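Local coordinates for putative nitrite reductase NADPH (Small subunit) oxidoreductase protein (Vibrio parahaemolyticus RIMD 2210633, PDB 3C0D) that probably serves as the small subunit of an NAD(P)H-dependent nitrite reductase, built on a Rieske-like domain, at residues 20-33 against 42-56. Residues are numbered along the deposited sequence; the frame is centred on the assembly and turned at random.
Sequences GATVLIEGERVALF and AVQDWDPIGKAYVMS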
loop_
_atom_site.group_PDB
_atom_site.type_symbol
_atom_site.label_atom_id
_atom_site.label_comp_id
_atom_site.label_asym_id
_atom_site.label_seq_id
_atom_site.Cartn_x
_atom_site.Cartn_y
_atom_site.Cartn_z
ATOM N N GLY A 20 7.044 -3.281 -2.771
ATOM C CA GLY A 20 5.681 -3.363 -3.265
ATOM C C GLY A 20 5.319 -4.511 -4.185
ATOM O O GLY A 20 6.040 -4.797 -5.135
ATOM N N ALA A 21 4.203 -5.172 -3.879
ATOM C CA ALA A 21 3.668 -6.277 -4.671
ATOM C C ALA A 21 2.274 -5.848 -5.105
ATOM O O ALA A 21 1.453 -5.481 -4.276
ATOM C CB ALA A 21 3.568 -7.534 -3.831
ATOM N N THR A 22 1.989 -5.886 -6.389
ATOM C CA THR A 22 0.674 -5.468 -6.817
ATOM C C THR A 22 -0.261 -6.627 -6.661
ATOM O O THR A 22 0.163 -7.779 -6.716
ATOM C CB THR A 22 0.660 -5.062 -8.292
ATOM O OG1 THR A 22 0.972 -6.208 -9.094
ATOM C CG2 THR A 22 1.675 -3.950 -8.558
ATOM N N VAL A 23 -1.531 -6.310 -6.445
ATOM C CA VAL A 23 -2.600 -7.289 -6.303
ATOM C C VAL A 23 -3.856 -6.557 -6.703
ATOM O O VAL A 23 -3.852 -5.339 -6.883
ATOM C CB VAL A 23 -2.806 -7.772 -4.851
ATOM C CG1 VAL A 23 -1.638 -8.661 -4.418
ATOM C CG2 VAL A 23 -2.976 -6.564 -3.928
ATOM N N LEU A 24 -4.937 -7.301 -6.830
ATOM C CA LEU A 24 -6.207 -6.724 -7.217
ATOM C C LEU A 24 -7.208 -6.952 -6.095
ATOM O O LEU A 24 -7.313 -8.061 -5.545
ATOM C CB LEU A 24 -6.721 -7.402 -8.491
ATOM C CG LEU A 24 -6.632 -6.717 -9.853
ATOM C CD1 LEU A 24 -5.334 -5.927 -10.010
ATOM C CD2 LEU A 24 -6.758 -7.803 -10.917
ATOM N N ILE A 25 -7.926 -5.898 -5.737
ATOM C CA ILE A 25 -8.952 -6.023 -4.726
ATOM C C ILE A 25 -10.227 -5.550 -5.384
ATOM O O ILE A 25 -10.390 -4.373 -5.685
ATOM C CB ILE A 25 -8.642 -5.194 -3.477
ATOM C CG1 ILE A 25 -7.342 -5.694 -2.846
ATOM C CG2 ILE A 25 -9.796 -5.312 -2.475
ATOM C CD1 ILE A 25 -7.069 -5.097 -1.494
ATOM N N GLU A 26 -11.109 -6.502 -5.646
ATOM C CA GLU A 26 -12.368 -6.207 -6.285
ATOM C C GLU A 26 -12.210 -5.227 -7.433
ATOM O O GLU A 26 -12.909 -4.223 -7.495
ATOM C CB GLU A 26 -13.362 -5.671 -5.256
ATOM C CG GLU A 26 -13.997 -6.783 -4.441
ATOM C CD GLU A 26 -14.734 -7.794 -5.322
ATOM O OE1 GLU A 26 -15.750 -7.417 -5.962
ATOM O OE2 GLU A 26 -14.294 -8.967 -5.376
ATOM N N GLY A 27 -11.270 -5.514 -8.329
ATOM C CA GLY A 27 -11.077 -4.671 -9.497
ATOM C C GLY A 27 -10.115 -3.499 -9.471
ATOM O O GLY A 27 -9.650 -3.057 -10.522
ATOM N N GLU A 28 -9.807 -2.980 -8.290
ATOM C CA GLU A 28 -8.904 -1.847 -8.191
ATOM C C GLU A 28 -7.449 -2.271 -8.030
ATOM O O GLU A 28 -7.156 -3.258 -7.372
ATOM C CB GLU A 28 -9.328 -0.958 -7.027
ATOM C CG GLU A 28 -10.718 -0.365 -7.196
ATOM C CD GLU A 28 -11.082 0.610 -6.078
ATOM O OE1 GLU A 28 -10.282 1.546 -5.814
ATOM O OE2 GLU A 28 -12.169 0.439 -5.475
ATOM N N ARG A 29 -6.544 -1.516 -8.639
ATOM C CA ARG A 29 -5.117 -1.803 -8.566
ATOM C C ARG A 29 -4.589 -1.455 -7.200
ATOM O O ARG A 29 -4.623 -0.292 -6.821
ATOM C CB ARG A 29 -4.336 -0.952 -9.551
ATOM C CG ARG A 29 -3.108 -1.655 -10.069
ATOM C CD ARG A 29 -3.483 -2.326 -11.340
ATOM N NE ARG A 29 -4.914 -2.211 -11.513
ATOM C CZ ARG A 29 -5.517 -2.429 -12.659
ATOM N NH1 ARG A 29 -4.788 -2.767 -13.714
ATOM N NH2 ARG A 29 -6.834 -2.316 -12.748
ATOM N N VAL A 30 -4.063 -2.441 -6.477
ATOM C CA VAL A 30 -3.539 -2.201 -5.135
ATOM C C VAL A 30 -2.063 -2.576 -4.993
ATOM O O VAL A 30 -1.578 -3.518 -5.623
ATOM C CB VAL A 30 -4.357 -2.991 -4.090
ATOM C CG1 VAL A 30 -3.893 -2.652 -2.692
ATOM C CG2 VAL A 30 -5.827 -2.688 -4.257
ATOM N N ALA A 31 -1.354 -1.826 -4.159
ATOM C CA ALA A 31 0.057 -2.080 -3.912
ATOM C C ALA A 31 0.221 -2.515 -2.461
ATOM O O ALA A 31 -0.169 -1.787 -1.557
ATOM C CB ALA A 31 0.884 -0.813 -4.185
ATOM N N LEU A 32 0.771 -3.706 -2.238
ATOM C CA LEU A 32 0.975 -4.194 -0.883
ATOM C C LEU A 32 2.408 -3.933 -0.448
ATOM O O LEU A 32 3.345 -4.138 -1.220
ATOM C CB LEU A 32 0.685 -5.689 -0.784
ATOM C CG LEU A 32 -0.746 -6.113 -1.089
ATOM C CD1 LEU A 32 -0.974 -7.505 -0.545
ATOM C CD2 LEU A 32 -1.733 -5.127 -0.470
ATOM N N PHE A 33 2.574 -3.481 0.790
ATOM C CA PHE A 33 3.896 -3.179 1.310
ATOM C C PHE A 33 4.042 -3.804 2.688
ATOM O O PHE A 33 3.425 -3.348 3.657
ATOM C CB PHE A 33 4.093 -1.667 1.419
ATOM C CG PHE A 33 4.387 -0.992 0.114
ATOM C CD1 PHE A 33 5.661 -1.071 -0.456
ATOM C CD2 PHE A 33 3.415 -0.204 -0.514
ATOM C CE1 PHE A 33 5.975 -0.364 -1.641
ATOM C CE2 PHE A 33 3.709 0.512 -1.703
ATOM C CZ PHE A 33 4.992 0.429 -2.258
ATOM N N ALA A 42 -1.651 -1.410 2.404
ATOM C CA ALA A 42 -2.136 -1.436 1.030
ATOM C C ALA A 42 -2.484 -0.033 0.586
ATOM O O ALA A 42 -3.122 0.700 1.334
ATOM C CB ALA A 42 -3.368 -2.305 0.944
ATOM N N VAL A 43 -2.081 0.347 -0.624
ATOM C CA VAL A 43 -2.398 1.675 -1.156
ATOM C C VAL A 43 -2.683 1.513 -2.650
ATOM O O VAL A 43 -2.250 0.528 -3.244
ATOM C CB VAL A 43 -1.221 2.660 -0.991
ATOM C CG1 VAL A 43 -0.981 2.960 0.479
ATOM C CG2 VAL A 43 0.040 2.073 -1.625
ATOM N N GLN A 44 -3.404 2.449 -3.263
ATOM C CA GLN A 44 -3.672 2.337 -4.695
ATOM C C GLN A 44 -2.342 2.341 -5.431
ATOM O O GLN A 44 -1.444 3.120 -5.099
ATOM C CB GLN A 44 -4.502 3.506 -5.191
ATOM C CG GLN A 44 -3.737 4.797 -5.319
ATOM C CD GLN A 44 -4.648 5.924 -5.719
ATOM O OE1 GLN A 44 -5.621 6.222 -5.020
ATOM N NE2 GLN A 44 -4.354 6.558 -6.853
ATOM N N ASP A 45 -2.227 1.479 -6.436
ATOM C CA ASP A 45 -1.006 1.361 -7.201
ATOM C C ASP A 45 -0.894 2.463 -8.206
ATOM O O ASP A 45 0.209 2.838 -8.580
ATOM C CB ASP A 45 -0.932 0.014 -7.909
ATOM C CG ASP A 45 0.437 -0.241 -8.522
ATOM O OD1 ASP A 45 1.455 -0.033 -7.824
ATOM O OD2 ASP A 45 0.502 -0.659 -9.695
ATOM N N TRP A 46 -2.028 2.990 -8.644
ATOM C CA TRP A 46 -2.015 4.088 -9.607
ATOM C C TRP A 46 -1.538 5.402 -8.946
ATOM O O TRP A 46 -2.072 5.820 -7.920
ATOM C CB TRP A 46 -3.421 4.238 -10.204
ATOM C CG TRP A 46 -3.625 5.392 -11.151
ATOM C CD1 TRP A 46 -4.087 6.631 -10.838
ATOM C CD2 TRP A 46 -3.412 5.390 -12.569
ATOM N NE1 TRP A 46 -4.186 7.403 -11.966
ATOM C CE2 TRP A 46 -3.780 6.668 -13.046
ATOM C CE3 TRP A 46 -2.954 4.429 -13.485
ATOM C CZ2 TRP A 46 -3.698 7.017 -14.402
ATOM C CZ3 TRP A 46 -2.874 4.773 -14.835
ATOM C CH2 TRP A 46 -3.250 6.057 -15.279
ATOM N N ASP A 47 -0.510 6.015 -9.531
ATOM C CA ASP A 47 0.062 7.276 -9.062
ATOM C C ASP A 47 -0.786 8.432 -9.592
ATOM O O ASP A 47 -0.774 8.726 -10.788
ATOM C CB ASP A 47 1.486 7.421 -9.592
ATOM C CG ASP A 47 2.102 8.763 -9.252
ATOM O OD1 ASP A 47 1.370 9.658 -8.777
ATOM O OD2 ASP A 47 3.319 8.928 -9.467
ATOM N N PRO A 48 -1.512 9.124 -8.709
ATOM C CA PRO A 48 -2.372 10.254 -9.098
ATOM C C PRO A 48 -1.632 11.413 -9.748
ATOM O O PRO A 48 -2.221 12.227 -10.442
ATOM C CB PRO A 48 -3.016 10.660 -7.782
ATOM C CG PRO A 48 -1.910 10.373 -6.791
ATOM C CD PRO A 48 -1.383 9.029 -7.246
ATOM N N ILE A 49 -0.334 11.488 -9.499
ATOM C CA ILE A 49 0.504 12.536 -10.059
ATOM C C ILE A 49 1.579 11.759 -10.801
ATOM O O ILE A 49 2.593 11.362 -10.204
ATOM C CB ILE A 49 1.226 13.356 -8.960
ATOM C CG1 ILE A 49 0.261 13.717 -7.831
ATOM C CG2 ILE A 49 1.808 14.619 -9.563
ATOM C CD1 ILE A 49 0.959 14.349 -6.659
ATOM N N GLY A 50 1.388 11.535 -12.092
ATOM C CA GLY A 50 2.387 10.779 -12.829
ATOM C C GLY A 50 1.607 9.929 -13.793
ATOM O O GLY A 50 2.081 9.581 -14.875
ATOM N N LYS A 51 0.401 9.585 -13.357
ATOM C CA LYS A 51 -0.534 8.836 -14.160
ATOM C C LYS A 51 -0.083 7.485 -14.702
ATOM O O LYS A 51 0.054 7.312 -15.916
ATOM C CB LYS A 51 -0.988 9.735 -15.307
ATOM C CG LYS A 51 -1.454 11.079 -14.826
ATOM C CD LYS A 51 -2.591 10.893 -13.854
ATOM C CE LYS A 51 -3.135 12.220 -13.387
ATOM N NZ LYS A 51 -4.193 12.003 -12.367
ATOM N N ALA A 52 0.128 6.524 -13.809
ATOM C CA ALA A 52 0.530 5.186 -14.224
ATOM C C ALA A 52 0.575 4.257 -13.026
ATOM O O ALA A 52 0.912 4.688 -11.926
ATOM C CB ALA A 52 1.889 5.225 -14.911
ATOM N N TYR A 53 0.203 2.995 -13.233
ATOM C CA TYR A 53 0.246 2.035 -12.147
ATOM C C TYR A 53 1.718 1.851 -11.942
ATOM O O TYR A 53 2.374 1.198 -12.755
ATOM C CB TYR A 53 -0.351 0.689 -12.538
ATOM C CG TYR A 53 -1.784 0.730 -12.973
ATOM C CD1 TYR A 53 -2.807 1.012 -12.068
ATOM C CD2 TYR A 53 -2.121 0.496 -14.295
ATOM C CE1 TYR A 53 -4.143 1.056 -12.478
ATOM C CE2 TYR A 53 -3.441 0.543 -14.719
ATOM C CZ TYR A 53 -4.445 0.813 -13.813
ATOM O OH TYR A 53 -5.745 0.785 -14.248
ATOM N N VAL A 54 2.243 2.420 -10.858
ATOM C CA VAL A 54 3.664 2.324 -10.594
ATOM C C VAL A 54 4.058 2.415 -9.119
ATOM O O VAL A 54 5.249 2.314 -8.791
ATOM C CB VAL A 54 4.412 3.412 -11.401
ATOM C CG1 VAL A 54 4.202 4.780 -10.784
ATOM C CG2 VAL A 54 5.881 3.068 -11.488
HETATM N N MSE A 55 3.081 2.577 -8.229
HETATM C CA MSE A 55 3.399 2.703 -6.817
HETATM C C MSE A 55 4.087 1.492 -6.228
HETATM O O MSE A 55 4.819 1.601 -5.242
HETATM C CB MSE A 55 2.150 3.035 -6.002
HETATM C CG MSE A 55 1.540 4.411 -6.315
HETATM SE SE MSE A 55 2.773 5.966 -6.323
HETATM C CE MSE A 55 3.296 5.964 -4.443
ATOM N N SER A 56 3.883 0.327 -6.822
ATOM C CA SER A 56 4.529 -0.852 -6.271
ATOM C C SER A 56 6.037 -0.745 -6.463
ATOM O O SER A 56 6.812 -1.380 -5.765
ATOM C CB SER A 56 4.004 -2.110 -6.954
ATOM O OG SER A 56 4.860 -2.529 -7.992
HETATM O O HOH W 1 7.657 -4.217 -6.984
HETATM O O HOH W 2 8.567 -0.972 -3.991
#
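Arg-29 and Tyr-53 lie flat on each other, guanidinium and ring planes only 3° apart, in an offset cation-pi stack with Arg-29 CZ 4.1 Å from the centroid of the Tyr-53 ring. The bend of the arginine chain at chi2 (94°) lays CD over that ring face in a CH-pi contact, and the turn at chi3 carries the guanidinium on toward the hydroxyl. Trp-46 comes edge-on to the opposite face of Tyr-53, its CE3 over the ring centre. The Phe-33 ring, by contrast, is met at its edge: Met-55 O comes within 3.2 Å of Phe-33 CZ, and Val-43 CG2 also lies near the ring plane.

Between these rings, Asp-45 is gripped at several points. Its N bonds to Arg-29 O (3.0 Å), almost straight at the hydrogen but from above the carbonyl plane. With CG anti to the backbone N (chi1 -170°), the carboxylate sets OD1 against Ala-31 CB and OD2 against Thr-22 CG2, and OD1 accepts from Ser-56 N at 2.7 Å; the backbone O of Asp-45 takes both Val-54 N and Met-55 N. Thr-22 CG2 also presses on Ser-56 CB at 3.4 Å, while two waters join Gly-20 to Ser-56 O.

Ala-31 and Val-43 exchange both backbone bonds, Ala-31 N reaching Val-43 O at 2.7 Å. Beside them Ala-42 CB packs against Val-30 CG1 and Leu-32 CD2, on the side where Val-98 and Leu-9 close in. This is the antiparallel hairpin of strands 28-35 and 39-47, extended by strand 21-25, within the all-beta Rieske-like fold.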